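Local coordinates for methyltransferase-like protein 5 (Pyrococcus horikoshii, PDB 1WY7) that probably transfers methyl groups from S-adenosylmethionine to RNA, and holds the by-product S-adenosyl-L-homocysteine in its methyltransferase fold, at residues T170-T175 / T194-R199; V113-M118 / S141-S146; W24-R29 / P120-Q125. One frame throughout, in Å; residues are numbered along the deposited sequence.

Interaction 1. Residues T170-T175 / T194-R199; sequences THRLTT and TVDIYR
Thr174 and Asp196 stand side by side on one face of an antiparallel strand pair, and the threonine hydroxyl donates to the carboxylate: OG1 lies 2.7 Å from Asp196 OD2, which it meets nearly along the C-O axis. The short, branched threonine suits this place, since its methyl is left to rest against that of Thr194. Arg172 belongs to the same face. With CG anti to the backbone N (chi1 -175°) its chain runs out over Tyr198, whose ring takes CG on one face, 4.2 Å from CG to the centroid, in a CH-pi contact. Beyond a bend at chi3 the guanidinium meets a water at its edge through NH2, and this water donates weakly to Tyr198 OH. Arg172 NE is still 3.8 Å from Asp196 OD2, a long pairing.

At the other end Thr170 and His171 both face Arg199, a classic beta bulge. The extended Arg199 chain passes alongside the imidazole, CD 3.5 Å from His171 ND1, and brings NH2 to 2.8 Å from Thr170 OG1, in the guanidinium plane. That hydroxyl also bonds to His171 ND1 (2.7 Å), at the edge of the ring. Between these groups Leu173 and Ile197 pair through two backbone bonds, and their side chains lean on helix 32-44.

Asp196 OD1 has a second partner in Arg155, and Arg199 NH1 bridges to Asp47. Because Asp196 OD2 lies well out of the Arg172 guanidinium plane, that pairing is probably electrostatic attraction alone. Backbone bonds hold the strands together; the hydroxyls add directed side-chain bonds, Thr174 OG1 as donor and Thr170 OG1 as acceptor from Arg199.

Interaction 2. Residues V113-M118 / S141-S146; sequences VDIVIM and SDVVYS
The parallel neighbours 115-118 and 143-149, the two strands of a beta-alpha-beta unit joined through helix 131-140, meet here along their backbones. Val116 is bonded through both its N and its O: the N donates to Val143 O (3.1 Å), and the O accepts from Tyr145 N at 2.8 Å. Met118 N, of a selenomethionine, follows with a more bent bond to Tyr145 O.

Ser141, the first residue to leave the helix, turns back toward the other strand. Its OG, anti to the backbone N (chi1 -179°), comes to 2.9 Å from Asp114 O, while its CB packs against Val116 CG2 at 3.6 Å. A small polar side chain suits this tight return from helix to strand. Such a crossover is the repeating element of the Rossmann-like methyltransferase sheet, and its helix lies on the face of Val116, Val144 and Met118, where Val116 and Val144 both touch Ala137. The beta-branched Val116 and Val144 suit the extended backbone and fill much of the layer under the helix, with Met118 beside them.

Met118 CG takes the position between N and the carbonyl carbon, and the extended chain beyond it brings CE to 3.4 Å from Ser146 OG. On the opposite face Tyr145 presents a ring edge: CD2 is 4.0 Å from Ile115 CG2, and Val116 O lies near the ring plane. Ile117 CG2 rests 4.2 Å from Tyr145 CB. The tyrosine OH reaches beyond this apolar layer to hydrogen-bond with Asp47 and with Arg199 of strand 191-202.

Interaction 3. Residues W24-R29 / P120-Q125; sequences WLEQYR and PPFGSQ. With SAH (S-adenosyl-L-homocysteine), chain E.
Glu26 reaches across with an extended side chain and receives the backbone of 122-124 in its carboxylate. Phe122 N donates to OE2 of Glu26 at 2.7 Å. Glu26 OE1 takes three donors: Gly123 N (2.8 Å), Ser124 N (3.0 Å) nearly along the C-O axis, and Ser124 OG, which arrives from above the carboxylate plane. The N-H groups of Phe122 and Gly123 both come on the syn side but about 30° out of that plane. Successive N-H groups pointing into one turn would favour an anionic partner, and glutamate is long enough to supply it. At the backbone angles of Gly123 (phi 91°) a CB would be jammed against the carbonyl O of Phe122, which glycine avoids.

Carbon packs around this polar grip. Pro121 CB sits 3.4 Å from Glu26 CD, crossing the side chain at about a right angle, and Gln125 CG rests against Glu26 CG. A water joins the two loops, donating to Glu26 OE2 and Pro120 O and accepting from Tyr28 OH; it lies over the centre of the Phe122 ring. Tyr28 OH is in turn hydrogen-bonded to Asn119.

Farther out, segment 24-29 lines the cofactor pocket. Gln27 NE2 donates to O2' of S-adenosyl-L-homocysteine at 2.8 Å and also bonds to Asp81, while Glu26 O approaches the ligand's SD at 3.2 Å.

Asn119, Pro120, Pro121 and Phe122 form the Asn-Pro-Pro-Phe signature of amino-group methyltransferases such as the N6-adenine enzymes, here secured to the loop that borders the cofactor's sulfur.

Overall arrangement
From the N terminus, segment 24-29 meets 120-125 only after some ninety residues, so interaction 3 closes a long excursion through the cofactor-binding half of the sheet. Interaction 2 opens at 113-118, before that closure, and ends at 141-146: the two cross, and Pro120 CD touches Ser146 OG where they meet. Interaction 1 follows in series as the hairpin of strands 167-179 and 191-202, which completes the sheet. Strand 191-202 lies next to 143-149, so interactions 2 and 1 join directly, Tyr198 N probably bonding to Ser146 O. Val195 packs on Phe122, linking the hairpin to interaction 3. The parallel core, the antiparallel hairpin and the pocket loops are thus tied together.

Interaction 1. Residues T170-T175 / T194-R199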
loop_
_atom_site.group_PDB
_atom_site.type_symbol
_atom_site.label_atom_id
_atom_site.label_comp_id
_atom_site.label_asym_id
_atom_site.label_seq_id
_atom_site.Cartn_x
_atom_site.Cartn_y
_atom_site.Cartn_z
ATOM N N THR A 170 6.552 10.512 10.667
ATOM C CA THR A 170 6.675 11.944 10.377
ATOM C C THR A 170 5.299 12.541 10.030
ATOM O O THR A 170 5.046 13.729 10.255
ATOM C CB THR A 170 7.628 12.208 9.196
ATOM O OG1 THR A 170 7.095 11.607 8.013
ATOM C CG2 THR A 170 9.006 11.631 9.480
ATOM N N HIS A 171 4.416 11.705 9.482
ATOM C CA HIS A 171 3.073 12.140 9.109
ATOM C C HIS A 171 2.074 11.039 9.373
ATOM O O HIS A 171 2.393 9.855 9.253
ATOM C CB HIS A 171 2.980 12.472 7.622
ATOM C CG HIS A 171 3.890 13.569 7.177
ATOM N ND1 HIS A 171 5.253 13.407 7.078
ATOM C CD2 HIS A 171 3.626 14.824 6.743
ATOM C CE1 HIS A 171 5.791 14.515 6.595
ATOM N NE2 HIS A 171 4.823 15.390 6.385
ATOM N N ARG A 172 0.862 11.430 9.731
ATOM C CA ARG A 172 -0.218 10.482 9.959
ATOM C C ARG A 172 -1.506 11.211 9.603
ATOM O O ARG A 172 -1.896 12.162 10.283
ATOM C CB ARG A 172 -0.280 10.012 11.422
ATOM C CG ARG A 172 -1.331 8.908 11.657
ATOM C CD ARG A 172 -1.602 8.628 13.134
ATOM N NE ARG A 172 -2.515 9.613 13.710
ATOM C CZ ARG A 172 -2.762 9.751 15.010
ATOM N NH1 ARG A 172 -3.613 10.680 15.428
ATOM N NH2 ARG A 172 -2.156 8.972 15.898
ATOM N N LEU A 173 -2.146 10.781 8.522
ATOM C CA LEU A 173 -3.393 11.386 8.084
ATOM C C LEU A 173 -4.511 10.410 8.387
ATOM O O LEU A 173 -4.389 9.210 8.126
ATOM C CB LEU A 173 -3.363 11.687 6.582
ATOM C CG LEU A 173 -2.139 12.385 5.966
ATOM C CD1 LEU A 173 -2.584 13.036 4.669
ATOM C CD2 LEU A 173 -1.531 13.422 6.900
ATOM N N THR A 174 -5.605 10.920 8.933
ATOM C CA THR A 174 -6.727 10.063 9.264
ATOM C C THR A 174 -7.922 10.318 8.347
ATOM O O THR A 174 -8.338 11.466 8.153
ATOM C CB THR A 174 -7.129 10.263 10.732
ATOM O OG1 THR A 174 -5.958 10.154 11.554
ATOM C CG2 THR A 174 -8.143 9.213 11.162
ATOM N N THR A 175 -8.447 9.241 7.761
ATOM C CA THR A 175 -9.600 9.303 6.858
ATOM C C THR A 175 -10.491 8.086 7.003
ATOM O O THR A 175 -10.073 7.040 7.496
ATOM C CB THR A 175 -9.217 9.342 5.357
ATOM O OG1 THR A 175 -7.978 8.653 5.163
ATOM C CG2 THR A 175 -9.131 10.768 4.845
ATOM N N THR A 194 -12.251 3.721 9.787
ATOM C CA THR A 194 -11.373 4.860 9.846
ATOM C C THR A 194 -9.948 4.347 9.891
ATOM O O THR A 194 -9.603 3.536 10.747
ATOM C CB THR A 194 -11.663 5.682 11.081
ATOM O OG1 THR A 194 -13.052 6.028 11.081
ATOM C CG2 THR A 194 -10.811 6.944 11.088
ATOM N N VAL A 195 -9.125 4.808 8.955
ATOM C CA VAL A 195 -7.734 4.386 8.903
ATOM C C VAL A 195 -6.778 5.575 9.002
ATOM O O VAL A 195 -7.160 6.726 8.773
ATOM C CB VAL A 195 -7.409 3.622 7.565
ATOM C CG1 VAL A 195 -8.224 2.326 7.468
ATOM C CG2 VAL A 195 -7.711 4.511 6.361
ATOM N N ASP A 196 -5.535 5.274 9.366
ATOM C CA ASP A 196 -4.476 6.262 9.451
ATOM C C ASP A 196 -3.533 5.925 8.307
ATOM O O ASP A 196 -3.253 4.748 8.042
ATOM C CB ASP A 196 -3.681 6.141 10.758
ATOM C CG ASP A 196 -4.461 6.593 11.968
ATOM O OD1 ASP A 196 -4.356 5.910 13.005
ATOM O OD2 ASP A 196 -5.167 7.621 11.890
ATOM N N ILE A 197 -3.059 6.954 7.623
ATOM C CA ILE A 197 -2.096 6.780 6.553
ATOM C C ILE A 197 -0.800 7.291 7.186
ATOM O O ILE A 197 -0.702 8.462 7.573
ATOM C CB ILE A 197 -2.471 7.628 5.322
ATOM C CG1 ILE A 197 -3.841 7.187 4.803
ATOM C CG2 ILE A 197 -1.396 7.493 4.254
ATOM C CD1 ILE A 197 -4.326 7.965 3.607
ATOM N N TYR A 198 0.180 6.404 7.323
ATOM C CA TYR A 198 1.448 6.767 7.943
ATOM C C TYR A 198 2.581 6.971 6.968
ATOM O O TYR A 198 2.594 6.406 5.882
ATOM C CB TYR A 198 1.945 5.672 8.903
ATOM C CG TYR A 198 1.146 5.427 10.154
ATOM C CD1 TYR A 198 0.011 4.613 10.139
ATOM C CD2 TYR A 198 1.562 5.958 11.378
ATOM C CE1 TYR A 198 -0.689 4.328 11.320
ATOM C CE2 TYR A 198 0.869 5.679 12.560
ATOM C CZ TYR A 198 -0.252 4.868 12.517
ATOM O OH TYR A 198 -0.963 4.640 13.668
ATOM N N ARG A 199 3.541 7.778 7.397
ATOM C CA ARG A 199 4.768 7.998 6.658
ATOM C C ARG A 199 5.848 7.791 7.714
ATOM O O ARG A 199 5.899 8.530 8.697
ATOM C CB ARG A 199 4.893 9.407 6.113
ATOM C CG ARG A 199 6.233 9.562 5.391
ATOM C CD ARG A 199 6.487 10.940 4.855
ATOM N NE ARG A 199 7.747 10.958 4.113
ATOM C CZ ARG A 199 8.935 11.220 4.650
ATOM N NH1 ARG A 199 10.017 11.200 3.880
ATOM N NH2 ARG A 199 9.037 11.518 5.948
HETATM O O HOH W 1 -0.223 6.973 15.916
#

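Interaction 2. Residues V113-M118 / S141-S146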
loop_
_atom_site.group_PDB
_atom_site.type_symbol
_atom_site.label_atom_id
_atom_site.label_comp_id
_atom_site.label_asym_id
_atom_site.label_seq_id
_atom_site.Cartn_x
_atom_site.Cartn_y
_atom_site.Cartn_z
ATOM N N VAL A 113 14.855 -0.798 -2.182
ATOM C CA VAL A 113 14.163 0.193 -2.999
ATOM C C VAL A 113 14.284 1.566 -2.342
ATOM O O VAL A 113 14.801 1.679 -1.228
ATOM C CB VAL A 113 12.662 -0.143 -3.117
ATOM C CG1 VAL A 113 12.475 -1.525 -3.734
ATOM C CG2 VAL A 113 12.017 -0.086 -1.745
ATOM N N ASP A 114 13.802 2.603 -3.024
ATOM C CA ASP A 114 13.836 3.966 -2.480
ATOM C C ASP A 114 12.658 4.213 -1.546
ATOM O O ASP A 114 12.811 4.817 -0.477
ATOM C CB ASP A 114 13.760 5.024 -3.593
ATOM C CG ASP A 114 15.005 5.068 -4.466
ATOM O OD1 ASP A 114 16.127 4.981 -3.922
ATOM O OD2 ASP A 114 14.855 5.213 -5.701
ATOM N N ILE A 115 11.479 3.753 -1.956
ATOM C CA ILE A 115 10.266 3.962 -1.176
ATOM C C ILE A 115 9.349 2.740 -1.134
ATOM O O ILE A 115 9.268 1.965 -2.080
ATOM C CB ILE A 115 9.413 5.172 -1.751
ATOM C CG1 ILE A 115 9.985 6.521 -1.308
ATOM C CG2 ILE A 115 7.976 5.108 -1.260
ATOM C CD1 ILE A 115 11.161 6.966 -2.082
ATOM N N VAL A 116 8.660 2.576 -0.015
ATOM C CA VAL A 116 7.687 1.514 0.104
ATOM C C VAL A 116 6.314 2.163 0.309
ATOM O O VAL A 116 6.177 3.102 1.092
ATOM C CB VAL A 116 7.925 0.589 1.329
ATOM C CG1 VAL A 116 6.704 -0.280 1.518
ATOM C CG2 VAL A 116 9.174 -0.287 1.147
ATOM N N ILE A 117 5.311 1.674 -0.408
ATOM C CA ILE A 117 3.945 2.135 -0.218
ATOM C C ILE A 117 3.174 0.840 -0.039
ATOM O O ILE A 117 3.481 -0.160 -0.694
ATOM C CB ILE A 117 3.403 2.916 -1.431
ATOM C CG1 ILE A 117 3.399 2.035 -2.686
ATOM C CG2 ILE A 117 4.244 4.174 -1.628
ATOM C CD1 ILE A 117 2.929 2.767 -3.959
HETATM N N MSE A 118 2.201 0.833 0.865
HETATM C CA MSE A 118 1.442 -0.378 1.084
HETATM C C MSE A 118 0.134 -0.195 1.838
HETATM O O MSE A 118 -0.008 0.699 2.676
HETATM C CB MSE A 118 2.312 -1.429 1.821
HETATM C CG MSE A 118 2.872 -1.002 3.192
HETATM SE SE MSE A 118 3.928 -2.287 3.956
HETATM C CE MSE A 118 4.103 -1.644 5.576
ATOM N N SER A 141 13.738 -0.309 2.826
ATOM C CA SER A 141 13.676 1.106 2.470
ATOM C C SER A 141 13.903 2.019 3.665
ATOM O O SER A 141 13.867 1.575 4.807
ATOM C CB SER A 141 12.308 1.426 1.842
ATOM O OG SER A 141 12.216 2.794 1.453
ATOM N N ASP A 142 14.141 3.298 3.389
ATOM C CA ASP A 142 14.339 4.290 4.444
ATOM C C ASP A 142 13.094 5.171 4.610
ATOM O O ASP A 142 12.982 5.917 5.587
ATOM C CB ASP A 142 15.568 5.155 4.149
ATOM C CG ASP A 142 16.879 4.439 4.465
ATOM O OD1 ASP A 142 17.932 4.887 3.956
ATOM O OD2 ASP A 142 16.858 3.442 5.229
ATOM N N VAL A 143 12.168 5.079 3.651
ATOM C CA VAL A 143 10.904 5.818 3.706
ATOM C C VAL A 143 9.745 4.858 3.427
ATOM O O VAL A 143 9.692 4.220 2.375
ATOM C CB VAL A 143 10.849 6.974 2.675
ATOM C CG1 VAL A 143 9.489 7.679 2.774
ATOM C CG2 VAL A 143 11.970 7.980 2.941
ATOM N N VAL A 144 8.810 4.769 4.366
ATOM C CA VAL A 144 7.668 3.867 4.238
ATOM C C VAL A 144 6.323 4.565 4.397
ATOM O O VAL A 144 6.144 5.373 5.312
ATOM C CB VAL A 144 7.732 2.745 5.316
ATOM C CG1 VAL A 144 6.495 1.870 5.243
ATOM C CG2 VAL A 144 9.015 1.946 5.157
ATOM N N TYR A 145 5.383 4.246 3.503
ATOM C CA TYR A 145 4.025 4.789 3.560
ATOM C C TYR A 145 3.110 3.583 3.728
ATOM O O TYR A 145 3.126 2.672 2.903
ATOM C CB TYR A 145 3.646 5.533 2.263
ATOM C CG TYR A 145 4.353 6.860 2.048
ATOM C CD1 TYR A 145 3.787 8.068 2.483
ATOM C CD2 TYR A 145 5.591 6.906 1.414
ATOM C CE1 TYR A 145 4.451 9.288 2.283
ATOM C CE2 TYR A 145 6.263 8.105 1.209
ATOM C CZ TYR A 145 5.691 9.293 1.645
ATOM O OH TYR A 145 6.380 10.473 1.456
ATOM N N SER A 146 2.314 3.576 4.788
ATOM C CA SER A 146 1.423 2.460 5.035
ATOM C C SER A 146 0.076 2.903 5.565
ATOM O O SER A 146 -0.110 4.058 5.938
ATOM C CB SER A 146 2.072 1.480 6.021
ATOM O OG SER A 146 1.312 0.286 6.111
#

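Interaction 3. Residues W24-R29 / P120-Q125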
loop_
_atom_site.group_PDB
_atom_site.type_symbol
_atom_site.label_atom_id
_atom_site.label_comp_id
_atom_site.label_asym_id
_atom_site.label_seq_id
_atom_site.Cartn_x
_atom_site.Cartn_y
_atom_site.Cartn_z
ATOM N N TRP A 24 -9.459 -14.246 3.854
ATOM C CA TRP A 24 -8.427 -14.569 4.837
ATOM C C TRP A 24 -7.109 -13.873 4.512
ATOM O O TRP A 24 -6.177 -13.884 5.314
ATOM C CB TRP A 24 -8.221 -16.084 4.915
ATOM C CG TRP A 24 -7.734 -16.682 3.670
ATOM C CD1 TRP A 24 -6.436 -16.849 3.293
ATOM C CD2 TRP A 24 -8.535 -17.194 2.607
ATOM N NE1 TRP A 24 -6.376 -17.437 2.054
ATOM C CE2 TRP A 24 -7.654 -17.661 1.608
ATOM C CE3 TRP A 24 -9.916 -17.303 2.396
ATOM C CZ2 TRP A 24 -8.110 -18.233 0.412
ATOM C CZ3 TRP A 24 -10.372 -17.869 1.210
ATOM C CH2 TRP A 24 -9.469 -18.327 0.231
ATOM N N LEU A 25 -7.040 -13.278 3.328
ATOM C CA LEU A 25 -5.852 -12.545 2.908
ATOM C C LEU A 25 -6.196 -11.052 2.850
ATOM O O LEU A 25 -5.403 -10.244 2.359
ATOM C CB LEU A 25 -5.386 -12.998 1.520
ATOM C CG LEU A 25 -4.796 -14.395 1.329
ATOM C CD1 LEU A 25 -4.302 -14.529 -0.111
ATOM C CD2 LEU A 25 -3.646 -14.610 2.304
ATOM N N GLU A 26 -7.384 -10.707 3.347
ATOM C CA GLU A 26 -7.867 -9.333 3.358
ATOM C C GLU A 26 -7.756 -8.695 1.979
ATOM O O GLU A 26 -7.163 -7.622 1.831
ATOM C CB GLU A 26 -7.074 -8.490 4.364
ATOM C CG GLU A 26 -7.196 -8.920 5.820
ATOM C CD GLU A 26 -6.758 -7.822 6.776
ATOM O OE1 GLU A 26 -6.533 -8.111 7.970
ATOM O OE2 GLU A 26 -6.646 -6.661 6.331
ATOM N N GLN A 27 -8.327 -9.343 0.968
ATOM C CA GLN A 27 -8.257 -8.804 -0.386
ATOM C C GLN A 27 -9.400 -7.872 -0.776
ATOM O O GLN A 27 -10.487 -8.312 -1.154
ATOM C CB GLN A 27 -8.154 -9.926 -1.428
ATOM C CG GLN A 27 -6.891 -10.788 -1.323
ATOM C CD GLN A 27 -6.762 -11.787 -2.470
ATOM O OE1 GLN A 27 -7.760 -12.292 -2.996
ATOM N NE2 GLN A 27 -5.529 -12.084 -2.854
ATOM N N TYR A 28 -9.143 -6.576 -0.661
ATOM C CA TYR A 28 -10.097 -5.552 -1.067
ATOM C C TYR A 28 -9.211 -4.481 -1.705
ATOM O O TYR A 28 -8.141 -4.164 -1.191
ATOM C CB TYR A 28 -10.882 -4.992 0.139
ATOM C CG TYR A 28 -10.040 -4.247 1.157
ATOM C CD1 TYR A 28 -9.644 -2.925 0.934
ATOM C CD2 TYR A 28 -9.588 -4.880 2.317
ATOM C CE1 TYR A 28 -8.811 -2.256 1.830
ATOM C CE2 TYR A 28 -8.754 -4.215 3.219
ATOM C CZ TYR A 28 -8.367 -2.907 2.963
ATOM O OH TYR A 28 -7.481 -2.276 3.807
ATOM N N ARG A 29 -9.631 -3.950 -2.842
ATOM C CA ARG A 29 -8.844 -2.929 -3.525
ATOM C C ARG A 29 -8.745 -1.683 -2.649
ATOM O O ARG A 29 -9.701 -1.336 -1.955
ATOM C CB ARG A 29 -9.514 -2.564 -4.848
ATOM C CG ARG A 29 -10.939 -2.055 -4.653
ATOM C CD ARG A 29 -11.536 -1.594 -5.953
ATOM N NE ARG A 29 -10.668 -0.622 -6.606
ATOM C CZ ARG A 29 -10.927 -0.069 -7.785
ATOM N NH1 ARG A 29 -10.078 0.801 -8.309
ATOM N NH2 ARG A 29 -12.040 -0.382 -8.436
ATOM N N PRO A 120 -1.298 -2.922 3.611
ATOM C CA PRO A 120 -1.173 -4.295 4.113
ATOM C C PRO A 120 -2.386 -4.777 4.879
ATOM O O PRO A 120 -3.233 -3.985 5.264
ATOM C CB PRO A 120 0.074 -4.213 4.993
ATOM C CG PRO A 120 -0.073 -2.845 5.619
ATOM C CD PRO A 120 -0.526 -1.980 4.449
ATOM N N PRO A 121 -2.498 -6.098 5.084
ATOM C CA PRO A 121 -3.653 -6.598 5.837
ATOM C C PRO A 121 -3.548 -6.026 7.243
ATOM O O PRO A 121 -2.443 -5.881 7.767
ATOM C CB PRO A 121 -3.464 -8.120 5.801
ATOM C CG PRO A 121 -2.004 -8.294 5.586
ATOM C CD PRO A 121 -1.667 -7.208 4.597
ATOM N N PHE A 122 -4.682 -5.681 7.841
ATOM C CA PHE A 122 -4.667 -5.119 9.182
ATOM C C PHE A 122 -4.416 -6.193 10.246
ATOM O O PHE A 122 -4.047 -5.886 11.380
ATOM C CB PHE A 122 -5.972 -4.359 9.438
ATOM C CG PHE A 122 -6.215 -3.238 8.455
ATOM C CD1 PHE A 122 -5.166 -2.412 8.055
ATOM C CD2 PHE A 122 -7.484 -3.005 7.934
ATOM C CE1 PHE A 122 -5.374 -1.371 7.150
ATOM C CE2 PHE A 122 -7.702 -1.965 7.030
ATOM C CZ PHE A 122 -6.644 -1.149 6.639
ATOM N N GLY A 123 -4.591 -7.453 9.868
ATOM C CA GLY A 123 -4.361 -8.531 10.807
ATOM C C GLY A 123 -5.622 -8.891 11.556
ATOM O O GLY A 123 -5.567 -9.388 12.680
ATOM N N SER A 124 -6.765 -8.635 10.934
ATOM C CA SER A 124 -8.029 -8.953 11.564
ATOM C C SER A 124 -8.476 -10.353 11.155
ATOM O O SER A 124 -9.273 -10.981 11.850
ATOM C CB SER A 124 -9.080 -7.904 11.194
ATOM O OG SER A 124 -9.071 -7.651 9.805
ATOM N N GLN A 125 -7.944 -10.847 10.042
ATOM C CA GLN A 125 -8.287 -12.180 9.566
ATOM C C GLN A 125 -7.281 -13.203 10.091
ATOM O O GLN A 125 -7.617 -14.372 10.302
ATOM C CB GLN A 125 -8.316 -12.193 8.035
ATOM C CG GLN A 125 -9.376 -11.267 7.463
ATOM C CD GLN A 125 -10.776 -11.687 7.865
ATOM O OE1 GLN A 125 -11.674 -10.854 8.003
ATOM N NE2 GLN A 125 -10.973 -12.991 8.044
HETATM N N SAH E . -5.907 -3.945 -4.000
HETATM C CA SAH E . -5.110 -3.243 -2.973
HETATM C CB SAH E . -4.421 -4.317 -2.117
HETATM C CG SAH E . -5.358 -4.616 -1.002
HETATM S SD SAH E . -5.051 -5.865 0.262
HETATM C C SAH E . -4.186 -2.306 -3.703
HETATM O O SAH E . -4.488 -1.969 -4.889
HETATM O OXT SAH E . -3.162 -1.950 -3.029
HETATM C "C5'" SAH E . -3.313 -6.246 0.201
HETATM C "C4'" SAH E . -2.844 -7.536 -0.489
HETATM O "O4'" SAH E . -1.950 -8.252 0.400
HETATM C "C3'" SAH E . -3.915 -8.588 -0.782
HETATM O "O3'" SAH E . -4.145 -8.453 -2.199
HETATM C "C2'" SAH E . -3.268 -9.952 -0.494
HETATM O "O2'" SAH E . -3.366 -11.023 -1.406
HETATM C "C1'" SAH E . -1.831 -9.560 -0.108
HETATM N N9 SAH E . -1.227 -10.403 0.912
HETATM C C8 SAH E . -1.769 -10.967 2.054
HETATM N N7 SAH E . -0.914 -11.662 2.761
HETATM C C5 SAH E . 0.277 -11.559 2.049
HETATM C C6 SAH E . 1.590 -12.060 2.263
HETATM N N6 SAH E . 1.902 -12.811 3.342
HETATM N N1 SAH E . 2.583 -11.782 1.353
HETATM C C2 SAH E . 2.269 -11.022 0.278
HETATM N N3 SAH E . 1.066 -10.485 -0.034
HETATM C C4 SAH E . 0.098 -10.789 0.903
HETATM O O HOH W 2 -5.952 -4.199 4.989
#